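Long-range contacts in glycosyl hydrolases family 2, sugar binding domain protein (Bacteroides uniformis str. 3978 T3 ii, PDB 6D1P), which is a gut-bacterial beta-glucuronidase of glycoside hydrolase family 2 that probably hydrolyses the O-glycosidic bond of glucuronide conjugates: residues W35-D41 against P89-T94; K117-Y123 against P163-D169; V612-S618 against V645-C649; M622-H628 against L700-I704. One frame throughout, in Å; residues are numbered along the deposited sequence.

Interaction 1 of 4, residues W35-D41 against P89-T94; sequences WEFIRQD and PGWYRT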
# COMPACT_ATOMS: atom_id res chain seq x y z
N TRP A 35 2.25 19.54 -8.39
CA TRP A 35 2.06 19.01 -7.05
C TRP A 35 2.91 17.76 -6.87
O TRP A 35 3.20 17.04 -7.83
CB TRP A 35 0.60 18.65 -6.79
CG TRP A 35 -0.34 19.78 -6.64
CD1 TRP A 35 -1.06 20.41 -7.64
CD2 TRP A 35 -0.74 20.40 -5.41
NE1 TRP A 35 -1.87 21.38 -7.09
CE2 TRP A 35 -1.69 21.40 -5.73
CE3 TRP A 35 -0.38 20.21 -4.08
CZ2 TRP A 35 -2.28 22.20 -4.77
CZ3 TRP A 35 -0.98 21.01 -3.11
CH2 TRP A 35 -1.92 21.99 -3.47
N GLU A 36 3.31 17.51 -5.64
CA GLU A 36 3.90 16.23 -5.29
C GLU A 36 2.96 15.49 -4.36
O GLU A 36 2.26 16.10 -3.53
CB GLU A 36 5.26 16.42 -4.63
CG GLU A 36 6.36 16.79 -5.61
CD GLU A 36 7.74 16.87 -4.95
OE1 GLU A 36 7.84 17.42 -3.83
OE2 GLU A 36 8.72 16.37 -5.55
N PHE A 37 2.94 14.17 -4.48
CA PHE A 37 2.04 13.34 -3.70
C PHE A 37 2.76 12.09 -3.22
O PHE A 37 3.59 11.54 -3.95
CB PHE A 37 0.80 12.98 -4.52
CG PHE A 37 0.07 11.80 -4.00
CD1 PHE A 37 -0.75 11.93 -2.88
CD2 PHE A 37 0.24 10.56 -4.58
CE1 PHE A 37 -1.39 10.82 -2.35
CE2 PHE A 37 -0.41 9.45 -4.07
CZ PHE A 37 -1.23 9.58 -2.95
N ILE A 38 2.45 11.63 -2.00
CA ILE A 38 2.95 10.35 -1.51
C ILE A 38 1.83 9.66 -0.75
O ILE A 38 1.10 10.30 0.00
CB ILE A 38 4.22 10.51 -0.62
CG1 ILE A 38 4.83 9.15 -0.32
CG2 ILE A 38 3.92 11.19 0.70
CD1 ILE A 38 6.16 9.26 0.40
N ARG A 39 1.69 8.35 -0.95
CA ARG A 39 0.55 7.62 -0.38
C ARG A 39 0.89 6.98 0.97
O ARG A 39 0.86 5.76 1.16
CB ARG A 39 0.04 6.59 -1.38
CG ARG A 39 -1.31 6.06 -0.97
CD ARG A 39 -1.93 5.25 -2.05
NE ARG A 39 -1.50 3.86 -2.00
CZ ARG A 39 -2.07 2.91 -2.74
NH1 ARG A 39 -3.10 3.22 -3.55
NH2 ARG A 39 -1.64 1.65 -2.66
N GLN A 40 1.19 7.84 1.94
CA GLN A 40 1.48 7.43 3.30
C GLN A 40 1.54 8.68 4.16
O GLN A 40 1.57 9.80 3.65
CB GLN A 40 2.79 6.65 3.41
CG GLN A 40 4.03 7.45 3.03
CD GLN A 40 5.30 6.64 3.27
OE1 GLN A 40 5.71 5.85 2.42
NE2 GLN A 40 5.90 6.82 4.43
N ASP A 41 1.50 8.47 5.46
CA ASP A 41 1.67 9.57 6.38
C ASP A 41 3.14 9.92 6.45
O ASP A 41 4.00 9.07 6.19
CB ASP A 41 1.15 9.20 7.77
CG ASP A 41 0.57 10.40 8.54
OD1 ASP A 41 0.41 11.50 7.97
OD2 ASP A 41 0.27 10.23 9.74
N PRO A 89 -3.86 7.46 4.93
CA PRO A 89 -3.42 8.84 4.71
C PRO A 89 -2.47 8.98 3.52
O PRO A 89 -1.85 8.02 3.05
CB PRO A 89 -2.70 9.16 6.03
CG PRO A 89 -2.06 7.82 6.40
CD PRO A 89 -3.11 6.79 6.01
N GLY A 90 -2.38 10.21 3.03
CA GLY A 90 -1.46 10.58 1.98
C GLY A 90 -1.30 12.08 1.99
O GLY A 90 -2.12 12.79 2.58
N TRP A 91 -0.24 12.57 1.35
CA TRP A 91 0.14 13.97 1.44
C TRP A 91 0.35 14.60 0.07
O TRP A 91 0.91 13.97 -0.83
CB TRP A 91 1.43 14.15 2.24
CG TRP A 91 1.32 14.11 3.75
CD1 TRP A 91 1.44 13.01 4.57
CD2 TRP A 91 1.12 15.23 4.63
NE1 TRP A 91 1.32 13.38 5.89
CE2 TRP A 91 1.12 14.73 5.95
CE3 TRP A 91 0.94 16.60 4.42
CZ2 TRP A 91 0.93 15.56 7.05
CZ3 TRP A 91 0.77 17.42 5.52
CH2 TRP A 91 0.77 16.90 6.81
N TYR A 92 -0.05 15.86 -0.07
CA TYR A 92 0.28 16.66 -1.25
C TYR A 92 1.09 17.88 -0.84
O TYR A 92 0.93 18.39 0.27
CB TYR A 92 -0.98 17.14 -1.97
CG TYR A 92 -1.90 16.07 -2.46
CD1 TYR A 92 -2.86 15.50 -1.63
CD2 TYR A 92 -1.88 15.67 -3.79
CE1 TYR A 92 -3.75 14.54 -2.10
CE2 TYR A 92 -2.75 14.72 -4.26
CZ TYR A 92 -3.68 14.15 -3.42
OH TYR A 92 -4.54 13.20 -3.91
N ARG A 93 1.96 18.36 -1.74
CA ARG A 93 2.71 19.58 -1.46
C ARG A 93 3.07 20.28 -2.75
O ARG A 93 3.26 19.64 -3.80
CB ARG A 93 3.98 19.30 -0.66
CG ARG A 93 4.99 18.43 -1.37
CD ARG A 93 6.20 18.14 -0.47
NE ARG A 93 7.25 17.41 -1.18
CZ ARG A 93 8.27 16.79 -0.60
NH1 ARG A 93 8.41 16.78 0.72
NH2 ARG A 93 9.14 16.16 -1.36
N THR A 94 3.16 21.61 -2.68
CA THR A 94 3.54 22.42 -3.83
C THR A 94 3.99 23.81 -3.37
O THR A 94 3.96 24.14 -2.18
CB THR A 94 2.40 22.57 -4.83
OG1 THR A 94 2.91 23.19 -6.00
CG2 THR A 94 1.29 23.47 -4.27
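Glu36 with Arg93 and Ile38 with Trp91 are hydrogen-bonded pairs of an antiparallel strand contact inside the six-stranded sheet of the sugar-binding domain. Each pair is tied by two backbone bonds, such as Glu36 N to Arg93 O at 2.8 Å and Trp91 N to Ile38 O at 3.0 Å; Phe37 and Tyr92 form the non-hydrogen-bonded pair between.

On the face carrying Glu36 and Arg93, the two side chains join in a salt bridge. Glu36 OE1 receives Arg93 NE at 2.7 Å, at the edge of the guanidinium and on the anti side of the carboxylate, tilted 28° from its plane, while NH2 adds a weak second bond. Arg93 starts with CG between its own N and carbonyl carbon (chi1 63°) and then runs straight to NE; Trp64 makes a cation-pi contact with it. Farther along, Trp91 NE1 reaches Asp41 OD1 at 2.9 Å with ring and carboxylate nearly coplanar, and the same oxygen takes a salt bridge from Arg167.

The sheet belongs to the beta-sandwich that family 2 glycosidases carry ahead of their barrel, with strand 35-38 lying between 65-67 and 89-96. Aromatic groups crowd the opposite face. Phe37 CD1 sits over one face of the Tyr92 ring, 3.7 Å from CE2, the planes oblique at 39°, and Tyr92 OH goes on to His71. Thr94 CG2 stands above the Trp35 six-membered ring, 3.5 Å from its centroid, a CH-pi contact. Past the strand, an inverse gamma turn centred on Arg39 leads to Gln40, which bonds weakly to Gln87 of the second subunit.

Interaction 2 of 4, residues K117-Y123 against P163-D169; sequences KTEVYVY and PIAIRCD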
# COMPACT_ATOMS: atom_id res chain seq x y z
N LYS A 117 -11.04 12.86 5.16
CA LYS A 117 -10.61 13.91 6.08
C LYS A 117 -9.43 14.64 5.46
O LYS A 117 -8.58 14.03 4.81
CB LYS A 117 -10.21 13.33 7.44
CG LYS A 117 -11.21 12.32 8.05
CD LYS A 117 -10.86 12.07 9.53
CE LYS A 117 -11.93 11.26 10.26
NZ LYS A 117 -12.01 9.92 9.68
N THR A 118 -9.37 15.96 5.67
CA THR A 118 -8.36 16.78 5.01
C THR A 118 -7.79 17.80 5.98
O THR A 118 -8.53 18.36 6.80
CB THR A 118 -8.94 17.48 3.76
OG1 THR A 118 -9.50 16.52 2.86
CG2 THR A 118 -7.87 18.27 3.04
N GLU A 119 -6.48 18.03 5.90
CA GLU A 119 -5.79 19.04 6.71
C GLU A 119 -4.90 19.89 5.82
O GLU A 119 -4.18 19.37 4.96
CB GLU A 119 -4.96 18.39 7.82
CG GLU A 119 -5.73 17.54 8.80
CD GLU A 119 -4.82 16.85 9.83
OE1 GLU A 119 -3.58 17.04 9.78
OE2 GLU A 119 -5.34 16.11 10.70
N VAL A 120 -4.93 21.20 6.04
CA VAL A 120 -4.28 22.18 5.18
C VAL A 120 -3.18 22.90 5.95
O VAL A 120 -3.42 23.42 7.05
CB VAL A 120 -5.29 23.19 4.63
CG1 VAL A 120 -4.65 24.03 3.55
CG2 VAL A 120 -6.50 22.47 4.10
N TYR A 121 -1.98 22.97 5.36
CA TYR A 121 -0.84 23.59 6.01
C TYR A 121 -0.21 24.64 5.10
O TYR A 121 -0.00 24.38 3.92
CB TYR A 121 0.22 22.56 6.37
CG TYR A 121 -0.21 21.52 7.37
CD1 TYR A 121 -1.00 20.43 6.99
CD2 TYR A 121 0.20 21.60 8.70
CE1 TYR A 121 -1.38 19.47 7.92
CE2 TYR A 121 -0.18 20.64 9.63
CZ TYR A 121 -0.96 19.58 9.25
OH TYR A 121 -1.32 18.64 10.19
N VAL A 122 0.06 25.81 5.66
CA VAL A 122 1.01 26.77 5.10
C VAL A 122 2.32 26.58 5.86
O VAL A 122 2.37 26.75 7.09
CB VAL A 122 0.51 28.21 5.24
CG1 VAL A 122 1.64 29.21 4.94
CG2 VAL A 122 -0.71 28.47 4.36
N TYR A 123 3.39 26.23 5.14
CA TYR A 123 4.63 25.83 5.79
C TYR A 123 4.34 24.88 6.95
O TYR A 123 3.73 23.82 6.74
CB TYR A 123 5.42 27.07 6.24
CG TYR A 123 6.84 26.78 6.65
CD1 TYR A 123 7.36 27.28 7.84
CD2 TYR A 123 7.67 25.98 5.86
CE1 TYR A 123 8.66 27.00 8.23
CE2 TYR A 123 8.97 25.70 6.24
CZ TYR A 123 9.47 26.22 7.43
OH TYR A 123 10.76 25.95 7.83
N PRO A 163 5.05 27.68 0.53
CA PRO A 163 4.90 26.22 0.54
C PRO A 163 3.57 25.76 1.14
O PRO A 163 3.19 26.16 2.25
CB PRO A 163 6.10 25.74 1.38
CG PRO A 163 6.67 26.99 2.05
CD PRO A 163 5.76 28.15 1.73
N ILE A 164 2.87 24.92 0.39
CA ILE A 164 1.55 24.41 0.75
C ILE A 164 1.66 22.89 0.89
O ILE A 164 2.27 22.23 0.05
CB ILE A 164 0.51 24.79 -0.31
CG1 ILE A 164 0.36 26.30 -0.37
CG2 ILE A 164 -0.86 24.14 -0.03
CD1 ILE A 164 -0.04 26.91 0.95
N ALA A 165 1.07 22.35 1.95
CA ALA A 165 0.93 20.91 2.05
C ALA A 165 -0.48 20.59 2.51
O ALA A 165 -1.07 21.32 3.31
CB ALA A 165 1.96 20.29 3.01
N ILE A 166 -1.02 19.49 1.99
CA ILE A 166 -2.37 19.05 2.30
C ILE A 166 -2.34 17.56 2.58
O ILE A 166 -1.88 16.78 1.74
CB ILE A 166 -3.34 19.35 1.15
CG1 ILE A 166 -3.29 20.84 0.82
CG2 ILE A 166 -4.74 18.94 1.57
CD1 ILE A 166 -3.97 21.19 -0.44
N ARG A 167 -2.84 17.18 3.75
CA ARG A 167 -2.94 15.78 4.15
C ARG A 167 -4.38 15.33 3.93
O ARG A 167 -5.31 15.95 4.47
CB ARG A 167 -2.53 15.60 5.61
CG ARG A 167 -2.56 14.17 6.15
CD ARG A 167 -2.26 14.15 7.66
NE ARG A 167 -2.09 12.81 8.24
CZ ARG A 167 -3.09 12.03 8.64
NH1 ARG A 167 -4.35 12.44 8.51
NH2 ARG A 167 -2.84 10.84 9.16
N CYS A 168 -4.58 14.29 3.12
CA CYS A 168 -5.89 13.68 2.93
C CYS A 168 -5.88 12.27 3.49
O CYS A 168 -4.87 11.57 3.43
CB CYS A 168 -6.29 13.61 1.45
SG CYS A 168 -6.72 15.21 0.78
N ASP A 169 -7.01 11.85 4.05
CA ASP A 169 -7.09 10.54 4.65
C ASP A 169 -8.45 9.93 4.36
O ASP A 169 -9.49 10.59 4.54
CB ASP A 169 -6.84 10.62 6.17
CG ASP A 169 -7.07 9.30 6.86
OD1 ASP A 169 -6.10 8.55 7.05
OD2 ASP A 169 -8.24 9.00 7.20
O HOH W 1 -11.04 8.78 6.95
O HOH W 2 -8.88 9.01 9.79
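Pro163 meets Tyr123 at the start of this antiparallel pairing: its carbonyl O accepts from Tyr123 N at 2.9 Å, almost straight (177°), and its CG packs obliquely against the tyrosine ring. Ile164 turns to the other face, where CD1 touches Val122 CG2 at 3.8 Å. Ala165 forms a hydrogen-bonded pair with Tyr121; its O takes Tyr121 N at 2.8 Å and also lies at the ring edge. Ile166 returns to the apolar face, with CG2, anti to the backbone N, set 3.5 Å from Thr118 CG2.

Arg167 pairs with Glu119 through two backbone bonds, and the side chains lie alongside, pointing the same way. Yet Glu119 OE2 remains 4.4 Å from Arg167 NH1, well out of the guanidinium plane, so charge alone relates them there. The arginine NE goes to Asp41, while Glu119 OE1 receives Tyr121 OH at 2.8 Å. Cys168 SG rests near Thr118 OG1. Asp169 closes the pairing with Lys117 by two backbone bonds. Its OD1 bonds to Ser171 OG; two waters sit between OD2 and Lys117 NZ, one bridging them with a long bond to NZ, which also salt-bridges Asp173.

Strands 117-122 and 162-169 are thus neighbours in the domain's sandwich sheet, with one face largely apolar and buried. The other holds charged groups whose firm partners lie mostly elsewhere or across water, which implies that backbone bonds do most of the joining.

Interaction 3 of 4, residues V612-S618 against V645-C649; sequences VFQSYWS and VYSNC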
# COMPACT_ATOMS: atom_id res chain seq x y z
N VAL A 612 -31.62 0.66 -25.85
CA VAL A 612 -32.97 0.34 -25.40
C VAL A 612 -33.59 1.57 -24.75
O VAL A 612 -34.69 1.99 -25.12
CB VAL A 612 -32.96 -0.86 -24.46
CG1 VAL A 612 -34.35 -1.09 -23.93
CG2 VAL A 612 -32.44 -2.09 -25.19
N PHE A 613 -32.87 2.18 -23.81
CA PHE A 613 -33.36 3.41 -23.19
C PHE A 613 -33.51 4.52 -24.21
O PHE A 613 -34.50 5.26 -24.20
CB PHE A 613 -32.44 3.88 -22.05
CG PHE A 613 -32.65 3.15 -20.75
CD1 PHE A 613 -33.71 3.49 -19.91
CD2 PHE A 613 -31.82 2.10 -20.37
CE1 PHE A 613 -33.94 2.81 -18.74
CE2 PHE A 613 -32.04 1.42 -19.18
CZ PHE A 613 -33.10 1.77 -18.36
N GLN A 614 -32.53 4.67 -25.10
CA GLN A 614 -32.56 5.78 -26.04
C GLN A 614 -33.76 5.66 -26.97
O GLN A 614 -34.46 6.65 -27.23
CB GLN A 614 -31.26 5.84 -26.85
CG GLN A 614 -31.08 7.13 -27.66
CD GLN A 614 -29.70 7.19 -28.33
OE1 GLN A 614 -29.30 6.27 -29.05
NE2 GLN A 614 -28.96 8.28 -28.07
N SER A 615 -34.05 4.44 -27.42
CA SER A 615 -35.16 4.23 -28.33
C SER A 615 -36.50 4.58 -27.69
O SER A 615 -37.45 4.91 -28.41
CB SER A 615 -35.18 2.79 -28.81
OG SER A 615 -35.51 1.92 -27.76
N TYR A 616 -36.59 4.53 -26.35
CA TYR A 616 -37.83 4.86 -25.65
C TYR A 616 -37.89 6.31 -25.20
O TYR A 616 -38.99 6.87 -25.10
CB TYR A 616 -37.98 3.98 -24.40
CG TYR A 616 -38.68 2.65 -24.59
CD1 TYR A 616 -40.06 2.55 -24.46
CD2 TYR A 616 -37.97 1.48 -24.84
CE1 TYR A 616 -40.72 1.34 -24.60
CE2 TYR A 616 -38.62 0.26 -24.99
CZ TYR A 616 -40.00 0.20 -24.86
OH TYR A 616 -40.68 -1.00 -24.99
N TRP A 617 -36.75 6.94 -24.96
CA TRP A 617 -36.74 8.22 -24.27
C TRP A 617 -36.30 9.38 -25.14
O TRP A 617 -36.72 10.51 -24.89
CB TRP A 617 -35.81 8.16 -23.04
CG TRP A 617 -36.36 7.39 -21.89
CD1 TRP A 617 -37.58 6.77 -21.81
CD2 TRP A 617 -35.72 7.19 -20.62
NE1 TRP A 617 -37.74 6.18 -20.57
CE2 TRP A 617 -36.61 6.42 -19.82
CE3 TRP A 617 -34.49 7.57 -20.08
CZ2 TRP A 617 -36.30 6.03 -18.52
CZ3 TRP A 617 -34.18 7.18 -18.77
CH2 TRP A 617 -35.08 6.42 -18.01
N SER A 618 -35.44 9.12 -26.11
CA SER A 618 -34.88 10.20 -26.92
C SER A 618 -35.89 10.65 -27.96
O SER A 618 -36.59 9.83 -28.56
CB SER A 618 -33.60 9.74 -27.61
OG SER A 618 -33.01 10.82 -28.29
N VAL A 645 -34.55 -4.93 -32.82
CA VAL A 645 -34.04 -3.62 -33.19
C VAL A 645 -34.60 -2.60 -32.23
O VAL A 645 -35.80 -2.63 -31.90
CB VAL A 645 -34.40 -3.25 -34.64
CG1 VAL A 645 -33.92 -1.86 -34.94
CG2 VAL A 645 -33.77 -4.25 -35.61
N TYR A 646 -33.76 -1.69 -31.77
CA TYR A 646 -34.20 -0.66 -30.84
C TYR A 646 -34.14 0.67 -31.58
O TYR A 646 -33.06 1.22 -31.82
CB TYR A 646 -33.40 -0.71 -29.53
CG TYR A 646 -33.88 -1.90 -28.73
CD1 TYR A 646 -34.96 -1.78 -27.84
CD2 TYR A 646 -33.33 -3.17 -28.92
CE1 TYR A 646 -35.45 -2.89 -27.14
CE2 TYR A 646 -33.81 -4.28 -28.23
CZ TYR A 646 -34.88 -4.12 -27.35
OH TYR A 646 -35.36 -5.21 -26.67
N SER A 647 -35.32 1.16 -31.97
CA SER A 647 -35.44 2.42 -32.68
C SER A 647 -36.66 3.17 -32.17
O SER A 647 -37.64 2.56 -31.74
CB SER A 647 -35.55 2.16 -34.20
OG SER A 647 -35.98 3.32 -34.89
N ASN A 648 -36.57 4.50 -32.18
CA ASN A 648 -37.72 5.37 -32.02
C ASN A 648 -38.31 5.82 -33.36
O ASN A 648 -39.11 6.76 -33.38
CB ASN A 648 -37.36 6.59 -31.17
CG ASN A 648 -36.13 7.31 -31.70
OD1 ASN A 648 -35.52 6.88 -32.70
ND2 ASN A 648 -35.76 8.40 -31.04
N CYS A 649 -37.88 5.22 -34.47
CA CYS A 649 -38.47 5.54 -35.77
C CYS A 649 -39.82 4.84 -35.90
O CYS A 649 -39.96 3.68 -35.48
CB CYS A 649 -37.54 5.10 -36.91
SG CYS A 649 -36.07 6.17 -37.19
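Val612 and Tyr646 make the tight part of this contact, between the C-terminal half of helix 609-617 and the later part of strand 641-647. Val612 CG2 stands over the centre of the tyrosine ring, 3.6 Å from its centroid and only 8° off the normal, in a CH-pi contact; the two side chains lie side by side, pointing the same way. Ser615 comes from another direction: its OG is at the ring edge, 3.7 Å from Tyr646 CD1, and its CB touches the backbone at Ser647 N. With OG between its own N and carbonyl carbon (chi1 69°), Ser615 turns its hydroxyl back to donate to Val612 O at 2.8 Å, which satisfies it within the helix. The ring's far end is fixed by a hydrogen bond from Tyr646 OH to Asp558.

The helix belongs to the TIM barrel, and the strand to the probably immunoglobulin-like domain that follows it, so the contact is part of the seam between the two. Ser647 OG accepts from Cys649 N at 2.7 Å, an ST turn that bends the chain.

The looser, partly exposed side is reached where the helix unwinds at Ser618. Apart from Asn648 CB, 3.2 Å from Ser615 O, a single bond crosses here: Asn648 ND2 to Ser618 O, 3.0 Å and fairly straight at 154°, in the amide plane but well above the plane of the accepting carbonyl. The same amide serves the connecting chain beyond the helix, ND2 bonding to Lys620 O and OD1 accepting from Met622 N.

Interaction 4 of 4, residues M622-H628 against L700-I704; sequences MLHIYGH and LDDEI
Strand 623-625 and residues 700-704 of strand 698-709 run nearly parallel, 16° apart with axes 6.6 Å from each other, and it is the Asp702 side chain that links Ile625 and His628 across the gap. Asp702 CG lies anti to the backbone N (chi1 -174°), which sends the carboxylate toward strand 623-625. There OD2 accepts twice: from Ile625 N at 2.8 Å, and, with the syn lone pair of OD2, from His628 NE2 at 2.7 Å. The imidazole and carboxylate are almost coplanar, at 8°, and the carboxylate would be expected to favour a protonated ring. Ile704 CG2 covers one face of that imidazole, 3.4 Å from its centroid, in a CH-pi contact, so the ring is held at its edge and over its face. The other branch of Ile704 ends in CD1, 3.7 Å from Ile625 CG2. At the opposite end, Leu700 CD2 packs on the backbone at Met622 N, and Leu623 CD2 on Leu700 O at 3.7 Å.

The two strands belong to different sheets of one beta-sandwich: strand 623-625 borders 641-647, strand 698-709 borders 685-695, and helix 609-617 packs against Met622.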
# COMPACT_ATOMS: atom_id res chain seq x y z
N MET A 622 -33.22 7.57 -34.12
CA MET A 622 -32.11 6.64 -34.00
C MET A 622 -32.63 5.26 -34.35
O MET A 622 -33.84 5.01 -34.40
CB MET A 622 -31.48 6.66 -32.60
CG MET A 622 -32.47 6.41 -31.44
SD MET A 622 -32.96 4.68 -31.24
CE MET A 622 -31.45 3.94 -30.63
N LEU A 623 -31.68 4.36 -34.58
CA LEU A 623 -31.92 3.00 -35.01
C LEU A 623 -30.71 2.19 -34.57
O LEU A 623 -29.57 2.58 -34.87
CB LEU A 623 -32.09 2.95 -36.54
CG LEU A 623 -32.30 1.63 -37.26
CD1 LEU A 623 -33.66 1.05 -36.94
CD2 LEU A 623 -32.16 1.83 -38.77
N HIS A 624 -30.93 1.09 -33.84
CA HIS A 624 -29.83 0.26 -33.36
C HIS A 624 -30.26 -1.19 -33.43
O HIS A 624 -31.13 -1.63 -32.68
CB HIS A 624 -29.43 0.61 -31.92
CG HIS A 624 -28.29 -0.24 -31.38
ND1 HIS A 624 -26.97 0.17 -31.40
CD2 HIS A 624 -28.29 -1.47 -30.81
CE1 HIS A 624 -26.21 -0.77 -30.87
NE2 HIS A 624 -26.99 -1.78 -30.51
N ILE A 625 -29.62 -1.94 -34.32
CA ILE A 625 -29.80 -3.39 -34.34
C ILE A 625 -29.08 -3.97 -33.13
O ILE A 625 -27.90 -3.69 -32.90
CB ILE A 625 -29.24 -3.98 -35.63
CG1 ILE A 625 -29.88 -3.30 -36.85
CG2 ILE A 625 -29.41 -5.49 -35.63
CD1 ILE A 625 -29.10 -3.51 -38.15
N TYR A 626 -29.80 -4.77 -32.35
CA TYR A 626 -29.17 -5.40 -31.21
C TYR A 626 -28.21 -6.49 -31.70
O TYR A 626 -28.63 -7.44 -32.37
CB TYR A 626 -30.22 -5.96 -30.25
CG TYR A 626 -29.63 -6.89 -29.22
CD1 TYR A 626 -28.49 -6.53 -28.50
CD2 TYR A 626 -30.19 -8.13 -28.97
CE1 TYR A 626 -27.93 -7.39 -27.56
CE2 TYR A 626 -29.65 -8.99 -28.03
CZ TYR A 626 -28.53 -8.61 -27.33
OH TYR A 626 -27.99 -9.47 -26.40
N GLY A 627 -26.93 -6.35 -31.35
CA GLY A 627 -25.95 -7.36 -31.66
C GLY A 627 -24.64 -6.84 -32.22
O GLY A 627 -23.83 -7.62 -32.71
N HIS A 628 -24.41 -5.52 -32.16
CA HIS A 628 -23.12 -4.97 -32.58
C HIS A 628 -21.96 -5.64 -31.85
O HIS A 628 -20.88 -5.84 -32.42
CB HIS A 628 -23.08 -3.47 -32.33
CG HIS A 628 -23.83 -2.66 -33.33
ND1 HIS A 628 -23.20 -1.88 -34.28
CD2 HIS A 628 -25.16 -2.47 -33.52
CE1 HIS A 628 -24.10 -1.26 -35.01
NE2 HIS A 628 -25.30 -1.60 -34.57
N LEU A 700 -32.79 6.46 -41.86
CA LEU A 700 -31.72 6.07 -40.96
C LEU A 700 -31.25 4.66 -41.31
O LEU A 700 -31.99 3.87 -41.90
CB LEU A 700 -32.19 6.15 -39.50
CG LEU A 700 -32.03 7.54 -38.88
CD1 LEU A 700 -33.08 8.52 -39.39
CD2 LEU A 700 -32.08 7.47 -37.38
N ASP A 701 -29.99 4.37 -40.99
CA ASP A 701 -29.40 3.10 -41.40
C ASP A 701 -28.55 2.55 -40.26
O ASP A 701 -27.95 3.32 -39.51
CB ASP A 701 -28.52 3.24 -42.66
CG ASP A 701 -29.27 3.82 -43.85
OD1 ASP A 701 -30.40 3.35 -44.14
OD2 ASP A 701 -28.73 4.75 -44.49
N ASP A 702 -28.50 1.23 -40.16
CA ASP A 702 -27.58 0.56 -39.27
C ASP A 702 -27.27 -0.80 -39.89
O ASP A 702 -28.02 -1.30 -40.73
CB ASP A 702 -28.15 0.42 -37.85
CG ASP A 702 -27.14 -0.16 -36.84
OD1 ASP A 702 -25.92 0.09 -36.98
OD2 ASP A 702 -27.58 -0.85 -35.90
N GLU A 703 -26.14 -1.38 -39.47
CA GLU A 703 -25.68 -2.65 -40.02
C GLU A 703 -24.79 -3.36 -39.00
O GLU A 703 -23.94 -2.74 -38.37
CB GLU A 703 -24.89 -2.46 -41.34
CG GLU A 703 -24.07 -3.70 -41.76
CD GLU A 703 -22.93 -3.40 -42.76
OE1 GLU A 703 -23.13 -2.56 -43.67
OE2 GLU A 703 -21.84 -4.01 -42.62
N ILE A 704 -25.00 -4.66 -38.86
CA ILE A 704 -24.08 -5.52 -38.13
C ILE A 704 -23.82 -6.75 -38.98
O ILE A 704 -24.60 -7.10 -39.86
CB ILE A 704 -24.61 -5.93 -36.74
CG1 ILE A 704 -25.76 -6.93 -36.88
CG2 ILE A 704 -25.04 -4.71 -35.93
CD1 ILE A 704 -26.26 -7.47 -35.55

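Interactions 1 and 2 sit 9 Å apart, centre to centre, in one sheet, where strands 89-96 and 162-169 adjoin: Tyr92 N lies 2.7 Å from Ile166 O, and the Arg167 NE to Asp41 OD1 salt bridge, 2.8 Å, joins the two contacts. Neither touches a bound ion: the side chain of Lys117 is about 7 Å from a potassium ion and that of Arg39 about 10 Å from one. Interactions 3 and 4, with centres 11 Å apart, share strand 641-647 as neighbour of 623-625, and their segments alternate along the chain; Tyr646 N to His624 O is 2.8 Å. The two groups lie on opposite sides of the chain's centre, interactions 1 and 3 about 47 Å apart between centres.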